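Local coordinates for protein AgaA (Rhizobium radiobacter, PDB 6HLX) that binds agropinic acid in the periplasm as the substrate-binding protein of an ABC transporter, delivering this opine for import into the bacterium, at residues A[283-288]-A[435-440]. Numbering follows the deposited sequence.
Sequences FGIAIP and AFVDRA. With ACT (acetate ion), chain J.
Ile285 and Ile287 meet Val437 and Ala440 in a small, buried, wholly apolar contact, where the loop that follows strand 280-281 lies against helix 426-443. Ile287 and Val437 approach tip to tip. Ile287 CD1 lies 3.5 Å from Val437 CG2, tighter than carbon atoms usually pack. The isoleucine gets this far because CD1 stands anti to CA across the CB-CG1 bond (chi2 172°), which carries the terminal methyl out toward the helix. Ile285 reaches the next turn of the helix: its CD1 rests 3.8 Å from Ala440 CB, and its CG1 also faces Val437 CG1 at 4.3 Å. With CG1 anti to the carbonyl carbon (chi1 -49°), the CG1-CD1 arm is the branch laid against Ala440. Between the two isoleucines the loop makes an inverse gamma turn centred on Ala286, closed by a weak hydrogen bond from Ile287 N to Ile285 O, with both isoleucine side chains directed at the helix and Ala286 turned to Tyr448 and Trp451 of strand 446-451. In this periplasmic binding protein fold, helix 426-443 runs into that strand, a member of the same mixed sheet as strand 280-281, so the contact joins the loop leaving one strand to the helix preceding its neighbour. Tyr393 of helix 388-393 touches both Ile285 and Ala440, and packs edge-to-face with Phe436. A later part of the same loop also reaches the helix: Lys298 forms a salt bridge with Asp438 and touches Val437. On another side, Arg439 pairs through NE with Asp410. The guanidinium of Arg439 also holds an acetate, probably from the crystallisation liquor, at its edge, where NH2 donates a nearly straight hydrogen bond (175°) to the acetate O at 3.1 Å.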
ATOM      1  N   PHE A 283     -16.792  -3.571 -12.125  1.00 23.16           N
ATOM      2  CA  PHE A 283     -17.675  -2.652 -12.857  1.00 23.53           C
ATOM      3  C   PHE A 283     -18.275  -1.562 -11.957  1.00 28.12           C
ATOM      4  O   PHE A 283     -19.259  -0.931 -12.318  1.00 27.38           O
ATOM      5  CB  PHE A 283     -18.789  -3.425 -13.596  1.00 26.18           C
ATOM      6  CG  PHE A 283     -18.271  -4.275 -14.726  1.00 28.09           C
ATOM      7  CD1 PHE A 283     -17.989  -3.713 -15.969  1.00 31.44           C
ATOM      8  CD2 PHE A 283     -18.100  -5.643 -14.563  1.00 29.56           C
ATOM      9  CE1 PHE A 283     -17.523  -4.506 -17.026  1.00 32.46           C
ATOM     10  CE2 PHE A 283     -17.635  -6.435 -15.624  1.00 32.50           C
ATOM     11  CZ  PHE A 283     -17.334  -5.857 -16.838  1.00 30.80           C
ATOM     12  N   GLY A 284     -17.684  -1.358 -10.794  1.00 27.22           N
ATOM     13  CA  GLY A 284     -18.123  -0.322  -9.862  1.00 26.03           C
ATOM     14  C   GLY A 284     -16.940   0.125  -9.024  1.00 26.34           C
ATOM     15  O   GLY A 284     -15.829   0.289  -9.539  1.00 24.21           O
ATOM     16  N   ILE A 285     -17.171   0.324  -7.718  1.00 22.48           N
ATOM     17  CA  ILE A 285     -16.104   0.701  -6.789  1.00 20.97           C
ATOM     18  C   ILE A 285     -15.456  -0.598  -6.308  1.00 24.04           C
ATOM     19  O   ILE A 285     -16.143  -1.605  -6.097  1.00 23.17           O
ATOM     20  CB  ILE A 285     -16.635   1.556  -5.594  1.00 24.27           C
ATOM     21  CG1 ILE A 285     -17.533   2.746  -6.060  1.00 24.28           C
ATOM     22  CG2 ILE A 285     -15.467   2.064  -4.721  1.00 24.94           C
ATOM     23  CD1 ILE A 285     -16.836   3.781  -7.000  1.00 26.90           C
ATOM     24  N   ALA A 286     -14.135  -0.595  -6.169  1.00 22.61           N
ATOM     25  CA  ALA A 286     -13.419  -1.793  -5.726  1.00 22.13           C
ATOM     26  C   ALA A 286     -13.516  -2.012  -4.208  1.00 25.52           C
ATOM     27  O   ALA A 286     -12.525  -1.867  -3.487  1.00 22.71           O
ATOM     28  CB  ALA A 286     -11.967  -1.764  -6.176  1.00 23.06           C
ATOM     29  N   ILE A 287     -14.713  -2.387  -3.737  1.00 23.80           N
ATOM     30  CA  ILE A 287     -14.908  -2.681  -2.319  1.00 22.96           C
ATOM     31  C   ILE A 287     -14.971  -4.206  -2.180  1.00 25.64           C
ATOM     32  O   ILE A 287     -15.841  -4.837  -2.774  1.00 25.06           O
ATOM     33  CB  ILE A 287     -16.139  -1.942  -1.728  1.00 25.36           C
ATOM     34  CG1 ILE A 287     -15.912  -0.407  -1.790  1.00 25.57           C
ATOM     35  CG2 ILE A 287     -16.369  -2.398  -0.257  1.00 25.35           C
ATOM     36  CD1 ILE A 287     -17.057   0.404  -1.433  1.00 29.19           C
ATOM     37  N   PRO A 288     -14.058  -4.845  -1.418  1.00 22.84           N
ATOM     38  CA  PRO A 288     -14.145  -6.309  -1.303  1.00 22.00           C
ATOM     39  C   PRO A 288     -15.376  -6.738  -0.525  1.00 25.61           C
ATOM     40  O   PRO A 288     -15.890  -5.989   0.313  1.00 23.26           O
ATOM     41  CB  PRO A 288     -12.884  -6.702  -0.513  1.00 23.15           C
ATOM     42  CG  PRO A 288     -11.992  -5.474  -0.544  1.00 25.99           C
ATOM     43  CD  PRO A 288     -12.928  -4.297  -0.641  1.00 22.42           C
ATOM     44  N   ALA A 435     -24.349   5.279   1.057  1.00 24.48           N
ATOM     45  CA  ALA A 435     -24.612   6.583   0.439  1.00 24.44           C
ATOM     46  C   ALA A 435     -23.324   7.127  -0.210  1.00 26.47           C
ATOM     47  O   ALA A 435     -23.372   7.715  -1.295  1.00 25.54           O
ATOM     48  CB  ALA A 435     -25.154   7.571   1.470  1.00 25.48           C
ATOM     49  N   PHE A 436     -22.164   6.881   0.432  1.00 22.02           N
ATOM     50  CA  PHE A 436     -20.863   7.311  -0.106  1.00 20.88           C
ATOM     51  C   PHE A 436     -20.645   6.642  -1.479  1.00 23.31           C
ATOM     52  O   PHE A 436     -20.236   7.310  -2.429  1.00 22.61           O
ATOM     53  CB  PHE A 436     -19.708   6.932   0.857  1.00 20.90           C
ATOM     54  CG  PHE A 436     -18.382   6.824   0.125  1.00 21.34           C
ATOM     55  CD1 PHE A 436     -17.641   7.962  -0.182  1.00 23.04           C
ATOM     56  CD2 PHE A 436     -17.924   5.598  -0.337  1.00 22.82           C
ATOM     57  CE1 PHE A 436     -16.462   7.869  -0.934  1.00 23.37           C
ATOM     58  CE2 PHE A 436     -16.756   5.509  -1.109  1.00 24.52           C
ATOM     59  CZ  PHE A 436     -16.025   6.645  -1.383  1.00 22.38           C
ATOM     60  N   VAL A 437     -20.945   5.329  -1.574  1.00 20.06           N
ATOM     61  CA  VAL A 437     -20.713   4.555  -2.809  1.00 20.26           C
ATOM     62  C   VAL A 437     -21.487   5.167  -4.005  1.00 24.58           C
ATOM     63  O   VAL A 437     -20.926   5.310  -5.091  1.00 23.72           O
ATOM     64  CB  VAL A 437     -21.008   3.059  -2.599  1.00 23.75           C
ATOM     65  CG1 VAL A 437     -21.227   2.363  -3.932  1.00 24.63           C
ATOM     66  CG2 VAL A 437     -19.872   2.380  -1.827  1.00 22.62           C
ATOM     67  N   ASP A 438     -22.752   5.570  -3.789  1.00 22.38           N
ATOM     68  CA  ASP A 438     -23.551   6.215  -4.854  1.00 22.55           C
ATOM     69  C   ASP A 438     -22.836   7.465  -5.383  1.00 27.26           C
ATOM     70  O   ASP A 438     -22.737   7.650  -6.601  1.00 26.74           O
ATOM     71  CB  ASP A 438     -24.923   6.612  -4.296  1.00 25.20           C
ATOM     72  CG  ASP A 438     -25.821   5.433  -3.947  1.00 33.74           C
ATOM     73  OD1 ASP A 438     -25.446   4.281  -4.264  1.00 30.20           O
ATOM     74  OD2 ASP A 438     -26.915   5.668  -3.387  1.00 37.83           O
ATOM     75  N   ARG A 439     -22.332   8.315  -4.466  1.00 24.08           N
ATOM     76  CA  ARG A 439     -21.639   9.548  -4.865  1.00 24.55           C
ATOM     77  C   ARG A 439     -20.273   9.239  -5.506  1.00 25.85           C
ATOM     78  O   ARG A 439     -19.874   9.922  -6.453  1.00 24.76           O
ATOM     79  CB  ARG A 439     -21.490  10.506  -3.677  1.00 25.69           C
ATOM     80  CG  ARG A 439     -20.870  11.836  -4.087  1.00 33.81           C
ATOM     81  CD  ARG A 439     -21.849  12.955  -3.994  1.00 38.34           C
ATOM     82  NE  ARG A 439     -21.278  14.230  -4.431  1.00 35.02           N
ATOM     83  CZ  ARG A 439     -21.813  14.991  -5.379  1.00 43.67           C
ATOM     84  NH1 ARG A 439     -21.260  16.154  -5.695  1.00 29.73           N
ATOM     85  NH2 ARG A 439     -22.908  14.595  -6.020  1.00 33.98           N
ATOM     86  N   ALA A 440     -19.575   8.203  -5.006  1.00 22.10           N
ATOM     87  CA  ALA A 440     -18.281   7.778  -5.565  1.00 21.69           C
ATOM     88  C   ALA A 440     -18.462   7.308  -7.023  1.00 24.60           C
ATOM     89  O   ALA A 440     -17.587   7.524  -7.852  1.00 25.11           O
ATOM     90  CB  ALA A 440     -17.707   6.646  -4.729  1.00 22.48           C
TER
HETATM   91  C   ACT J 609     -23.381  17.534  -8.033  1.00 65.38           C
HETATM   92  O   ACT J 609     -23.995  16.459  -8.291  1.00 64.46           O
HETATM   93  OXT ACT J 609     -22.333  17.922  -8.608  1.00 65.54           O
HETATM   94  CH3 ACT J 609     -23.955  18.445  -6.920  1.00 65.46           C